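Local structure of AGR_C_1268p (Agrobacterium tumefaciens str. C58, 2GHS) at residues 35-40 and 265-270; 45-50 and 290-295; 109-114 and 125-130; 136-141 and 180-185. The protein is a regucalcin-like member of the SMP-30 family that probably binds one divalent metal ion per subunit and acts as a gluconolactonase. All coordinates share one frame; numbering follows the deposited sequence.

Contact 1: residues 35-40 and 265-270; sequences VFPFAG and RYEVPG
Val35 and Phe36 form an added edge strand that runs parallel to Arg265 and Tyr266, extending a blade of the propeller with a piece of chain from near the N-terminus. Two nearly straight backbone hydrogen bonds hold the pairing: Phe36 N donates to Arg265 O at 2.8 Å, and Glu267 N donates to Phe36 O at 2.9 Å. On the Tyr266 side of the sheet, the Phe36 ring leaves the strand next to the tyrosine and stacks on it with an offset. The ring centroids are 4.5 Å apart and the planes 22° from parallel, with Tyr266 CE2 over the rim of the phenylalanine and not its centre. Trp244 stacks on Tyr266 as well, and the phenol OH is bound by Arg255, which ties the aromatic row to inner strands of the blade. Strand 34-36 is thus the fifth and outermost strand beside 262-267, parallel to it in a blade whose other neighbours are antiparallel. On the other face, Val35 CG1 approaches Glu267 OE2, whereas Arg265 leads away to salt bridges with Asp254 and Glu250. A water donates to Glu267 OE1 at 2.7 Å and accepts from Phe38 N. Past the strand ends, Phe38 has CG anti to its backbone N (chi1 -174°), which swings the ring over toward Pro269. Pro269 CD sits 3.7 Å from the ring centroid in a CH-pi contact, Gly40 N lies over the opposite face, and Phe38 CD1 comes 3.3 Å from Glu267 O.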
loop_
_atom_site.group_PDB
_atom_site.type_symbol
_atom_site.label_atom_id
_atom_site.label_comp_id
_atom_site.label_asym_id
_atom_site.label_seq_id
_atom_site.Cartn_x
_atom_site.Cartn_y
_atom_site.Cartn_z
ATOM N N VAL A 35 -17.442 -14.496 -6.541
ATOM C CA VAL A 35 -16.326 -14.204 -7.462
ATOM C C VAL A 35 -16.784 -13.266 -8.574
ATOM O O VAL A 35 -17.826 -13.483 -9.212
ATOM C CB VAL A 35 -15.783 -15.492 -8.036
ATOM C CG1 VAL A 35 -14.704 -15.229 -9.061
ATOM C CG2 VAL A 35 -15.259 -16.391 -6.901
ATOM N N PHE A 36 -16.007 -12.205 -8.761
ATOM C CA PHE A 36 -16.215 -11.210 -9.804
ATOM C C PHE A 36 -15.048 -11.310 -10.806
ATOM O O PHE A 36 -13.907 -10.846 -10.533
ATOM C CB PHE A 36 -16.256 -9.812 -9.203
ATOM C CG PHE A 36 -17.436 -9.554 -8.294
ATOM C CD1 PHE A 36 -17.486 -10.047 -7.007
ATOM C CD2 PHE A 36 -18.492 -8.802 -8.758
ATOM C CE1 PHE A 36 -18.578 -9.803 -6.182
ATOM C CE2 PHE A 36 -19.603 -8.551 -7.927
ATOM C CZ PHE A 36 -19.613 -9.038 -6.629
ATOM N N PRO A 37 -15.284 -11.927 -11.962
ATOM C CA PRO A 37 -14.235 -11.962 -12.995
ATOM C C PRO A 37 -13.855 -10.532 -13.425
ATOM O O PRO A 37 -14.654 -9.589 -13.291
ATOM C CB PRO A 37 -14.894 -12.748 -14.139
ATOM C CG PRO A 37 -15.900 -13.629 -13.448
ATOM C CD PRO A 37 -16.484 -12.680 -12.401
ATOM N N PHE A 38 -12.662 -10.368 -13.963
ATOM C CA PHE A 38 -12.189 -9.044 -14.280
ATOM C C PHE A 38 -12.936 -8.461 -15.460
ATOM O O PHE A 38 -13.012 -9.082 -16.508
ATOM C CB PHE A 38 -10.710 -9.089 -14.610
ATOM C CG PHE A 38 -10.091 -7.746 -14.820
ATOM C CD1 PHE A 38 -9.992 -6.830 -13.780
ATOM C CD2 PHE A 38 -9.549 -7.409 -16.052
ATOM C CE1 PHE A 38 -9.365 -5.594 -13.980
ATOM C CE2 PHE A 38 -8.959 -6.164 -16.265
ATOM C CZ PHE A 38 -8.844 -5.262 -15.227
ATOM N N ALA A 39 -13.440 -7.248 -15.286
ATOM C CA ALA A 39 -14.131 -6.535 -16.346
ATOM C C ALA A 39 -13.670 -5.081 -16.328
ATOM O O ALA A 39 -14.376 -4.163 -16.743
ATOM C CB ALA A 39 -15.627 -6.625 -16.149
ATOM N N GLY A 40 -12.474 -4.871 -15.830
ATOM C CA GLY A 40 -11.929 -3.519 -15.770
ATOM C C GLY A 40 -10.998 -3.207 -16.927
ATOM O O GLY A 40 -11.149 -3.695 -18.056
ATOM N N ARG A 265 -14.441 -11.828 -3.964
ATOM C CA ARG A 265 -13.131 -11.851 -4.587
ATOM C C ARG A 265 -13.215 -11.277 -5.989
ATOM O O ARG A 265 -14.015 -11.758 -6.830
ATOM C CB ARG A 265 -12.592 -13.285 -4.688
ATOM C CG ARG A 265 -11.319 -13.390 -5.532
ATOM C CD ARG A 265 -10.527 -14.651 -5.246
ATOM N NE ARG A 265 -9.788 -14.561 -3.986
ATOM C CZ ARG A 265 -8.881 -15.459 -3.588
ATOM N NH1 ARG A 265 -8.596 -16.505 -4.351
ATOM N NH2 ARG A 265 -8.238 -15.305 -2.423
ATOM N N TYR A 266 -12.411 -10.241 -6.242
ATOM C CA TYR A 266 -12.438 -9.514 -7.506
ATOM C C TYR A 266 -11.155 -9.872 -8.208
ATOM O O TYR A 266 -10.038 -9.550 -7.727
ATOM C CB TYR A 266 -12.509 -7.995 -7.260
ATOM C CG TYR A 266 -13.759 -7.562 -6.531
ATOM C CD1 TYR A 266 -13.812 -7.580 -5.144
ATOM C CD2 TYR A 266 -14.919 -7.242 -7.228
ATOM C CE1 TYR A 266 -14.953 -7.245 -4.470
ATOM C CE2 TYR A 266 -16.083 -6.875 -6.525
ATOM C CZ TYR A 266 -16.084 -6.898 -5.148
ATOM O OH TYR A 266 -17.253 -6.549 -4.455
ATOM N N GLU A 267 -11.292 -10.604 -9.309
ATOM C CA GLU A 267 -10.163 -11.099 -10.074
ATOM C C GLU A 267 -9.475 -9.951 -10.845
ATOM O O GLU A 267 -10.129 -9.010 -11.311
ATOM C CB GLU A 267 -10.574 -12.247 -11.001
ATOM C CG GLU A 267 -11.115 -13.480 -10.255
ATOM C CD GLU A 267 -11.493 -14.636 -11.166
ATOM O OE1 GLU A 267 -11.661 -14.437 -12.394
ATOM O OE2 GLU A 267 -11.627 -15.785 -10.648
ATOM N N VAL A 268 -8.153 -10.046 -10.956
ATOM C CA VAL A 268 -7.308 -9.164 -11.804
ATOM C C VAL A 268 -6.284 -10.028 -12.532
ATOM O O VAL A 268 -5.913 -11.095 -12.055
ATOM C CB VAL A 268 -6.582 -8.061 -11.023
ATOM C CG1 VAL A 268 -7.604 -7.147 -10.318
ATOM C CG2 VAL A 268 -5.698 -8.612 -10.007
ATOM N N PRO A 269 -5.871 -9.583 -13.716
ATOM C CA PRO A 269 -4.998 -10.406 -14.557
ATOM C C PRO A 269 -3.611 -10.654 -14.015
ATOM O O PRO A 269 -3.061 -11.725 -14.279
ATOM C CB PRO A 269 -4.934 -9.624 -15.885
ATOM C CG PRO A 269 -6.132 -8.809 -15.892
ATOM C CD PRO A 269 -6.331 -8.393 -14.443
ATOM N N GLY A 270 -3.032 -9.708 -13.279
ATOM C CA GLY A 270 -1.701 -9.947 -12.683
ATOM C C GLY A 270 -1.831 -10.729 -11.397
ATOM O O GLY A 270 -2.455 -10.234 -10.440
HETATM O O HOH W 1 -12.715 -8.028 -10.922
HETATM O O HOH W 2 -11.025 -12.725 -14.342
#

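Contact 2: residues 45-50 and 290-295; sequences ETPMLL and SAREHL
Arg292 has CG anti to its carbonyl carbon (chi1 -78°) and runs extended from there to NE, a shape that lays its guanidinium flat against Pro47; Leu50, with CG anti to the backbone N (chi1 -174°), turns its CD1 to Ala291. The two loops meet where the six-bladed beta-propeller closes: 45-50 leads from strand 41-44, at the edge of the last blade, to 51-57, the first strand of the next, and 290-295 leaves strand 285-290 of that last blade. Backbone bonds gather on Arg292 N and Leu49 O. Arg292 N is shared between Leu49 O at 3.0 Å and, more weakly, Met48 O at 3.1 Å. Leu49 O also receives a weak bond from Glu293 N, while Arg292 N meets it from above the carbonyl plane, 45° out, away from the lone pairs. On the buried side, Leu50 CD1 packs 3.7 Å from Ala291 CB and also nears Glu293 OE1, the leucine and glutamate running alongside each other. Leu50 also touches Trp248 and comes close to Arg135, a predicted substrate-binding residue. The guanidinium nitrogens are engaged elsewhere: NE donates to His306 O, and NH2 makes a weak bond to Pro304 O. Over the guanidinium face sits Pro47 CB, 3.3 Å from Arg292 NE.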
loop_
_atom_site.group_PDB
_atom_site.type_symbol
_atom_site.label_atom_id
_atom_site.label_comp_id
_atom_site.label_asym_id
_atom_site.label_seq_id
_atom_site.Cartn_x
_atom_site.Cartn_y
_atom_site.Cartn_z
ATOM N N GLU A 45 0.261 0.038 -19.127
ATOM C CA GLU A 45 0.775 -1.153 -19.786
ATOM C C GLU A 45 2.227 -1.476 -19.462
ATOM O O GLU A 45 2.708 -2.546 -19.814
ATOM C CB GLU A 45 0.583 -1.020 -21.293
ATOM C CG GLU A 45 -0.881 -0.839 -21.737
ATOM C CD GLU A 45 -1.704 -2.137 -21.850
ATOM O OE1 GLU A 45 -1.137 -3.228 -21.593
ATOM O OE2 GLU A 45 -2.924 -2.049 -22.205
ATOM N N THR A 46 2.933 -0.587 -18.767
ATOM C CA THR A 46 4.307 -0.864 -18.358
ATOM C C THR A 46 4.290 -1.847 -17.220
ATOM O O THR A 46 3.646 -1.585 -16.225
ATOM C CB THR A 46 4.985 0.404 -17.816
ATOM O OG1 THR A 46 4.769 1.474 -18.725
ATOM C CG2 THR A 46 6.466 0.203 -17.603
ATOM N N PRO A 47 4.986 -2.975 -17.356
ATOM C CA PRO A 47 5.033 -3.917 -16.223
ATOM C C PRO A 47 6.000 -3.503 -15.148
ATOM O O PRO A 47 7.142 -3.107 -15.430
ATOM C CB PRO A 47 5.455 -5.251 -16.866
ATOM C CG PRO A 47 6.026 -4.893 -18.202
ATOM C CD PRO A 47 5.748 -3.458 -18.532
HETATM N N MSE A 48 5.560 -3.642 -13.904
HETATM C CA MSE A 48 6.374 -3.328 -12.747
HETATM C C MSE A 48 7.003 -4.589 -12.211
HETATM O O MSE A 48 6.318 -5.587 -11.997
HETATM C CB MSE A 48 5.514 -2.770 -11.615
HETATM C CG MSE A 48 4.697 -1.574 -11.963
HETATM SE SE MSE A 48 5.787 0.062 -12.253
HETATM C CE MSE A 48 5.909 -0.063 -14.153
ATOM N N LEU A 49 8.298 -4.526 -11.933
ATOM C CA LEU A 49 8.961 -5.634 -11.234
ATOM C C LEU A 49 8.319 -5.801 -9.865
ATOM O O LEU A 49 7.953 -6.915 -9.480
ATOM C CB LEU A 49 10.456 -5.366 -11.138
ATOM C CG LEU A 49 11.288 -6.390 -10.417
ATOM C CD1 LEU A 49 11.177 -7.695 -11.157
ATOM C CD2 LEU A 49 12.738 -5.851 -10.336
ATOM N N LEU A 50 8.110 -4.689 -9.154
ATOM C CA LEU A 50 7.444 -4.748 -7.852
ATOM C C LEU A 50 6.621 -3.480 -7.676
ATOM O O LEU A 50 7.053 -2.498 -7.040
ATOM C CB LEU A 50 8.459 -4.971 -6.719
ATOM C CG LEU A 50 7.842 -5.190 -5.329
ATOM C CD1 LEU A 50 6.783 -6.235 -5.364
ATOM C CD2 LEU A 50 8.906 -5.540 -4.278
ATOM N N SER A 290 0.441 -4.665 -9.338
ATOM C CA SER A 290 0.926 -6.042 -9.342
ATOM C C SER A 290 2.447 -6.105 -9.599
ATOM O O SER A 290 3.118 -5.088 -9.763
ATOM C CB SER A 290 0.166 -6.908 -10.359
ATOM O OG SER A 290 0.458 -6.543 -11.700
ATOM N N ALA A 291 2.977 -7.312 -9.555
ATOM C CA ALA A 291 4.434 -7.520 -9.613
ATOM C C ALA A 291 4.821 -8.646 -10.572
ATOM O O ALA A 291 4.056 -9.584 -10.805
ATOM C CB ALA A 291 4.989 -7.849 -8.195
ATOM N N ARG A 292 6.048 -8.541 -11.111
ATOM C CA ARG A 292 6.715 -9.619 -11.843
ATOM C C ARG A 292 7.814 -10.304 -11.020
ATOM O O ARG A 292 8.425 -11.271 -11.474
ATOM C CB ARG A 292 7.367 -9.072 -13.117
ATOM C CG ARG A 292 6.396 -8.856 -14.204
ATOM C CD ARG A 292 7.044 -8.535 -15.555
ATOM N NE ARG A 292 5.950 -8.539 -16.521
ATOM C CZ ARG A 292 6.062 -8.462 -17.837
ATOM N NH1 ARG A 292 7.249 -8.364 -18.420
ATOM N NH2 ARG A 292 4.954 -8.484 -18.567
ATOM N N GLU A 293 8.097 -9.774 -9.832
ATOM C CA GLU A 293 9.233 -10.246 -9.017
ATOM C C GLU A 293 9.195 -11.766 -8.848
ATOM O O GLU A 293 8.154 -12.338 -8.527
ATOM C CB GLU A 293 9.229 -9.557 -7.643
ATOM C CG GLU A 293 10.425 -9.860 -6.709
ATOM C CD GLU A 293 10.129 -9.495 -5.247
ATOM O OE1 GLU A 293 8.942 -9.390 -4.875
ATOM O OE2 GLU A 293 11.080 -9.331 -4.452
ATOM N N HIS A 294 10.342 -12.393 -9.094
ATOM C CA HIS A 294 10.562 -13.828 -8.923
ATOM C C HIS A 294 10.009 -14.697 -10.050
ATOM O O HIS A 294 10.413 -15.839 -10.172
ATOM C CB HIS A 294 9.998 -14.332 -7.591
ATOM C CG HIS A 294 10.569 -13.651 -6.386
ATOM N ND1 HIS A 294 9.778 -13.169 -5.361
ATOM C CD2 HIS A 294 11.851 -13.372 -6.042
ATOM C CE1 HIS A 294 10.554 -12.630 -4.433
ATOM N NE2 HIS A 294 11.815 -12.736 -4.823
ATOM N N LEU A 295 9.098 -14.186 -10.864
ATOM C CA LEU A 295 8.464 -14.995 -11.906
ATOM C C LEU A 295 9.452 -15.344 -13.002
ATOM O O LEU A 295 10.182 -14.479 -13.483
ATOM C CB LEU A 295 7.302 -14.232 -12.540
ATOM C CG LEU A 295 6.059 -14.007 -11.692
ATOM C CD1 LEU A 295 5.005 -13.257 -12.500
ATOM C CD2 LEU A 295 5.521 -15.348 -11.206
#

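Contact 3: residues 109-114 and 125-130; sequences DGLFLR and AELESD. With K (potassium ion), chain B.
Leu111 and Ala125 face each other as an antiparallel, hydrogen-bonded pair. Leu111 N donates to Ala125 O at 2.9 Å, and Ala125 N returns a longer bond of 3.2 Å to Leu111 O. From this backbone the Leu111 side chain leaves with CG anti to its carbonyl carbon (chi1 -65°). CB lies 3.5 Å from Ala125 O; CG comes 4.1 Å from Leu127 CD2, the two leucines crossing at a slant; and the CD1 tip rests 4.0 Å from Ala125 CB. Beside it Gly110, with its positive phi of 132°, brings its CA 3.7 Å from Ser129 OG. Ser129 OG links the two segments: it donates to Asp109 O at 2.9 Å, reaching that oxygen from well above its carbonyl plane, and it accepts from Leu127 N within its own segment. These bonds brace the loop on both sides of Glu128, whose O binds the potassium ion 2.8 Å away. Main-chain oxygens of Asp108, Leu131 and Asn134 share the ion, together with a water that donates to Glu128 OE1, while Glu128 OE2 is held by Tyr164 and Thr151. Segment 109-114 lies on the third strand of a propeller blade, and 125-130 emerges from the outermost strand, 121-125, toward the inner strand 134-141 of the next blade; the Leu111 side chain packs against Leu104 and Ala106 of strand 102-107 and reaches Val166 of strand 161-167 in that next blade.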
loop_
_atom_site.group_PDB
_atom_site.type_symbol
_atom_site.label_atom_id
_atom_site.label_comp_id
_atom_site.label_asym_id
_atom_site.label_seq_id
_atom_site.Cartn_x
_atom_site.Cartn_y
_atom_site.Cartn_z
ATOM N N ASP A 109 16.030 4.096 3.077
ATOM C CA ASP A 109 17.060 4.909 3.665
ATOM C C ASP A 109 16.565 6.033 4.601
ATOM O O ASP A 109 17.385 6.812 5.133
ATOM C CB ASP A 109 17.920 5.491 2.515
ATOM C CG ASP A 109 18.692 4.389 1.721
ATOM O OD1 ASP A 109 18.848 3.234 2.217
ATOM O OD2 ASP A 109 19.137 4.699 0.598
ATOM N N GLY A 110 15.256 6.084 4.867
ATOM C CA GLY A 110 14.674 7.093 5.690
ATOM C C GLY A 110 13.451 7.714 5.051
ATOM O O GLY A 110 12.995 7.281 3.975
ATOM N N LEU A 111 12.900 8.706 5.737
ATOM C CA LEU A 111 11.755 9.470 5.300
ATOM C C LEU A 111 12.224 10.814 4.735
ATOM O O LEU A 111 13.000 11.525 5.380
ATOM C CB LEU A 111 10.878 9.740 6.493
ATOM C CG LEU A 111 10.261 8.500 7.100
ATOM C CD1 LEU A 111 10.090 8.664 8.592
ATOM C CD2 LEU A 111 8.937 8.237 6.442
ATOM N N PHE A 112 11.799 11.124 3.515
ATOM C CA PHE A 112 12.276 12.290 2.755
ATOM C C PHE A 112 11.095 13.144 2.307
ATOM O O PHE A 112 10.009 12.609 1.968
ATOM C CB PHE A 112 13.017 11.831 1.507
ATOM C CG PHE A 112 14.378 11.272 1.792
ATOM C CD1 PHE A 112 14.505 9.996 2.316
ATOM C CD2 PHE A 112 15.527 12.041 1.610
ATOM C CE1 PHE A 112 15.752 9.474 2.597
ATOM C CE2 PHE A 112 16.784 11.511 1.907
ATOM C CZ PHE A 112 16.892 10.231 2.424
ATOM N N LEU A 113 11.292 14.446 2.344
ATOM C CA LEU A 113 10.369 15.401 1.711
ATOM C C LEU A 113 10.714 15.497 0.229
ATOM O O LEU A 113 11.886 15.503 -0.132
ATOM C CB LEU A 113 10.513 16.773 2.349
ATOM C CG LEU A 113 10.245 16.883 3.852
ATOM C CD1 LEU A 113 10.176 18.385 4.271
ATOM C CD2 LEU A 113 8.982 16.154 4.275
ATOM N N ARG A 114 9.693 15.587 -0.617
ATOM C CA ARG A 114 9.881 15.716 -2.043
ATOM C C ARG A 114 9.141 16.973 -2.474
ATOM O O ARG A 114 7.936 17.107 -2.214
ATOM C CB ARG A 114 9.286 14.533 -2.795
ATOM C CG ARG A 114 9.437 14.659 -4.318
ATOM C CD ARG A 114 9.102 13.345 -5.012
ATOM N NE ARG A 114 9.270 13.510 -6.436
ATOM C CZ ARG A 114 8.373 14.030 -7.267
ATOM N NH1 ARG A 114 7.142 14.339 -6.903
ATOM N NH2 ARG A 114 8.709 14.178 -8.520
ATOM N N ALA A 125 13.251 12.521 8.366
ATOM C CA ALA A 125 13.549 11.766 9.563
ATOM C C ALA A 125 14.231 10.457 9.200
ATOM O O ALA A 125 13.935 9.866 8.184
ATOM C CB ALA A 125 12.250 11.502 10.337
ATOM N N GLU A 126 15.127 9.991 10.061
ATOM C CA GLU A 126 15.744 8.677 9.860
ATOM C C GLU A 126 14.673 7.570 10.058
ATOM O O GLU A 126 13.749 7.726 10.845
ATOM C CB GLU A 126 17.000 8.501 10.749
ATOM C CG GLU A 126 18.154 9.416 10.250
ATOM C CD GLU A 126 19.514 9.244 10.923
ATOM O OE1 GLU A 126 19.640 8.405 11.834
ATOM O OE2 GLU A 126 20.463 9.966 10.495
ATOM N N LEU A 127 14.790 6.454 9.341
ATOM C CA LEU A 127 13.908 5.310 9.526
ATOM C C LEU A 127 14.745 4.117 9.161
ATOM O O LEU A 127 15.005 3.883 7.958
ATOM C CB LEU A 127 12.681 5.395 8.600
ATOM C CG LEU A 127 11.637 4.272 8.694
ATOM C CD1 LEU A 127 10.963 4.340 10.019
ATOM C CD2 LEU A 127 10.670 4.408 7.513
ATOM N N GLU A 128 15.232 3.407 10.186
ATOM C CA GLU A 128 16.158 2.300 9.966
ATOM C C GLU A 128 17.239 2.694 8.982
ATOM O O GLU A 128 17.690 1.903 8.141
ATOM C CB GLU A 128 15.380 1.073 9.481
ATOM C CG GLU A 128 14.439 0.532 10.550
ATOM C CD GLU A 128 13.864 -0.838 10.223
ATOM O OE1 GLU A 128 14.142 -1.396 9.135
ATOM O OE2 GLU A 128 13.111 -1.365 11.068
ATOM N N SER A 129 17.726 3.922 9.157
ATOM C CA SER A 129 18.719 4.487 8.262
ATOM C C SER A 129 20.105 3.897 8.497
ATOM O O SER A 129 21.019 4.111 7.705
ATOM C CB SER A 129 18.765 6.003 8.404
ATOM O OG SER A 129 17.542 6.620 7.993
ATOM N N ASP A 130 20.289 3.212 9.629
ATOM C CA ASP A 130 21.502 2.483 9.954
ATOM C C ASP A 130 21.383 0.968 9.834
ATOM O O ASP A 130 22.275 0.236 10.328
ATOM C CB ASP A 130 21.893 2.841 11.375
ATOM C CG ASP A 130 20.797 2.492 12.405
ATOM O OD1 ASP A 130 19.608 2.200 12.047
ATOM O OD2 ASP A 130 21.145 2.526 13.611
HETATM K K K B . 17.260 0.369 5.897
HETATM O O HOH W 3 14.556 -0.230 6.400
#

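Contact 4: residues 136-141 and 180-185; sequences SNDGRM and IPNSIC. With EDO (1,2-ethanediol), chain D.
Strands 136-141 and 181-185 run parallel, their axes 17° apart and 6.0 Å at closest approach, but side chains bridge them in place of backbone-to-backbone hydrogen bonds. With CG anti to the backbone N (chi1 -176°), Asp138 reaches across so that Ile184 N donates to OD2 at 2.9 Å, meeting that oxygen nearly end-on, while Ile184 CB presses to within 3.2 Å of the same OD2. Two residues on, the bent Arg140 chain brings NE to Ile184 O at 2.9 Å, in the plane of both the guanidinium and the carbonyl. A water accepts from Arg140 NH2 and lies within hydrogen-bonding range of Asp138 OD1 and Ile184 O, so that carboxylate, guanidinium and carbonyl share one buried polar cluster; Arg140 NH1 continues to Glu321 in a salt bridge. At the other end, Asn137 ND2 gives one hydrogen to Pro181 O at 2.9 Å, in its amide plane, and another to O2 of an ethanediol. Asn182 ND2 also donates to that O2, at 3.0 Å, and ethanediol O1 donates to Asn137 OD1, which Arg135 binds too. Asn137 is a predicted substrate-binding residue and Asn182 a predicted metal ligand, beside Asp233, the predicted proton donor/acceptor; the diol, also hydrogen-bonded to Glu52 and Arg135, thus probably marks the active-site pocket. Parallel innermost strands of adjacent blades are characteristic of beta-propellers; here they place polar side chains at the predicted active site, as in the SMP-30 family.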
loop_
_atom_site.group_PDB
_atom_site.type_symbol
_atom_site.label_atom_id
_atom_site.label_comp_id
_atom_site.label_asym_id
_atom_site.label_seq_id
_atom_site.Cartn_x
_atom_site.Cartn_y
_atom_site.Cartn_z
ATOM N N SER A 136 12.013 -0.425 3.530
ATOM C CA SER A 136 10.614 -0.116 3.845
ATOM C C SER A 136 9.670 -0.902 2.970
ATOM O O SER A 136 10.008 -1.302 1.864
ATOM C CB SER A 136 10.285 1.393 3.772
ATOM O OG SER A 136 10.537 1.911 2.473
ATOM N N ASN A 137 8.443 -1.072 3.438
ATOM C CA ASN A 137 7.430 -1.771 2.661
ATOM C C ASN A 137 6.118 -0.959 2.732
ATOM O O ASN A 137 6.100 0.256 2.533
ATOM C CB ASN A 137 7.319 -3.256 3.124
ATOM C CG ASN A 137 6.624 -4.136 2.071
ATOM O OD1 ASN A 137 7.004 -4.076 0.910
ATOM N ND2 ASN A 137 5.615 -4.962 2.481
ATOM N N ASP A 138 5.038 -1.633 3.042
ATOM C CA ASP A 138 3.683 -1.075 3.055
ATOM C C ASP A 138 3.565 0.091 4.049
ATOM O O ASP A 138 4.106 0.044 5.147
ATOM C CB ASP A 138 2.778 -2.194 3.532
ATOM C CG ASP A 138 1.316 -1.810 3.517
ATOM O OD1 ASP A 138 0.831 -1.236 2.497
ATOM O OD2 ASP A 138 0.640 -2.111 4.531
ATOM N N GLY A 139 2.820 1.114 3.697
ATOM C CA GLY A 139 2.543 2.169 4.678
ATOM C C GLY A 139 1.236 2.822 4.325
ATOM O O GLY A 139 0.742 2.682 3.203
ATOM N N ARG A 140 0.620 3.506 5.290
ATOM C CA ARG A 140 -0.622 4.240 5.007
ATOM C C ARG A 140 -0.811 5.363 6.024
ATOM O O ARG A 140 -0.422 5.216 7.170
ATOM C CB ARG A 140 -1.840 3.305 4.993
ATOM C CG ARG A 140 -3.065 3.966 4.299
ATOM C CD ARG A 140 -4.160 3.031 3.929
ATOM N NE ARG A 140 -3.668 1.947 3.089
ATOM C CZ ARG A 140 -3.396 2.082 1.806
ATOM N NH1 ARG A 140 -3.601 3.237 1.217
ATOM N NH2 ARG A 140 -2.899 1.056 1.116
HETATM N N MSE A 141 -1.439 6.450 5.582
HETATM C CA MSE A 141 -1.758 7.599 6.411
HETATM C C MSE A 141 -3.001 7.387 7.276
HETATM O O MSE A 141 -4.051 6.957 6.790
HETATM C CB MSE A 141 -1.970 8.837 5.525
HETATM C CG MSE A 141 -0.723 9.377 4.867
HETATM SE SE MSE A 141 0.560 9.947 6.209
HETATM C CE MSE A 141 -0.628 10.986 7.315
ATOM N N ILE A 180 6.983 -9.636 7.070
ATOM C CA ILE A 180 6.539 -8.831 5.935
ATOM C C ILE A 180 5.309 -8.047 6.371
ATOM O O ILE A 180 4.170 -8.564 6.339
ATOM C CB ILE A 180 6.203 -9.648 4.671
ATOM C CG1 ILE A 180 7.389 -10.558 4.265
ATOM C CG2 ILE A 180 5.785 -8.706 3.520
ATOM C CD1 ILE A 180 6.993 -11.613 3.277
ATOM N N PRO A 181 5.524 -6.790 6.775
ATOM C CA PRO A 181 4.354 -5.992 7.175
ATOM C C PRO A 181 3.505 -5.609 6.004
ATOM O O PRO A 181 4.012 -5.309 4.923
ATOM C CB PRO A 181 4.968 -4.767 7.861
ATOM C CG PRO A 181 6.302 -4.663 7.299
ATOM C CD PRO A 181 6.777 -6.004 6.885
ATOM N N ASN A 182 2.191 -5.684 6.173
ATOM C CA ASN A 182 1.284 -5.374 5.064
ATOM C C ASN A 182 -0.103 -5.085 5.571
ATOM O O ASN A 182 -0.335 -5.017 6.790
ATOM C CB ASN A 182 1.308 -6.565 4.074
ATOM C CG ASN A 182 1.911 -6.221 2.724
ATOM O OD1 ASN A 182 1.605 -5.164 2.157
ATOM N ND2 ASN A 182 2.679 -7.180 2.140
ATOM N N SER A 183 -1.026 -4.889 4.632
ATOM C CA SER A 183 -2.444 -4.617 4.925
ATOM C C SER A 183 -2.725 -3.518 5.880
ATOM O O SER A 183 -3.736 -3.538 6.576
ATOM C CB SER A 183 -3.132 -5.905 5.392
ATOM O OG SER A 183 -4.566 -5.772 5.450
ATOM N N ILE A 184 -1.828 -2.535 5.936
ATOM C CA ILE A 184 -2.040 -1.388 6.827
ATOM C C ILE A 184 -3.150 -0.489 6.311
ATOM O O ILE A 184 -3.115 0.012 5.165
ATOM C CB ILE A 184 -0.735 -0.602 7.018
ATOM C CG1 ILE A 184 0.343 -1.484 7.695
ATOM C CG2 ILE A 184 -0.998 0.618 7.851
ATOM C CD1 ILE A 184 1.700 -0.789 7.697
ATOM N N CYS A 185 -4.183 -0.333 7.137
ATOM C CA CYS A 185 -5.273 0.565 6.812
ATOM C C CYS A 185 -6.091 0.833 8.063
ATOM O O CYS A 185 -5.811 0.305 9.128
ATOM C CB CYS A 185 -6.162 -0.014 5.686
ATOM S SG CYS A 185 -6.930 -1.564 6.064
HETATM C C1 EDO D . 6.623 -7.414 -0.372
HETATM O O1 EDO D . 7.176 -6.214 -0.922
HETATM C C2 EDO D . 5.118 -7.390 -0.673
HETATM O O2 EDO D . 4.475 -6.260 -0.038
HETATM O O HOH W 4 -1.922 -1.315 2.883
#

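The contacts sample different joints of one six-bladed propeller. Along the chain, contacts 1 and 2 interlock: 35-40 and 45-50 near the N-terminus pair with 265-270 and 290-295. Contact 1 adds an edge strand to one blade, and contact 2 lies where the N-terminal chain completes the last blade and closes the ring. They touch at Gly270 and Ser290, with centres about 18 Å apart. Contact 3, within one blade and its exit loop, and contact 4, between inner strands of two blades, come between these along the chain. Contact 4 is the most central, its nearest atoms about 6 Å from contact 2 and 5 Å from contact 3. Contacts 1 and 3 lie on opposite sides, their centres about 36 Å apart.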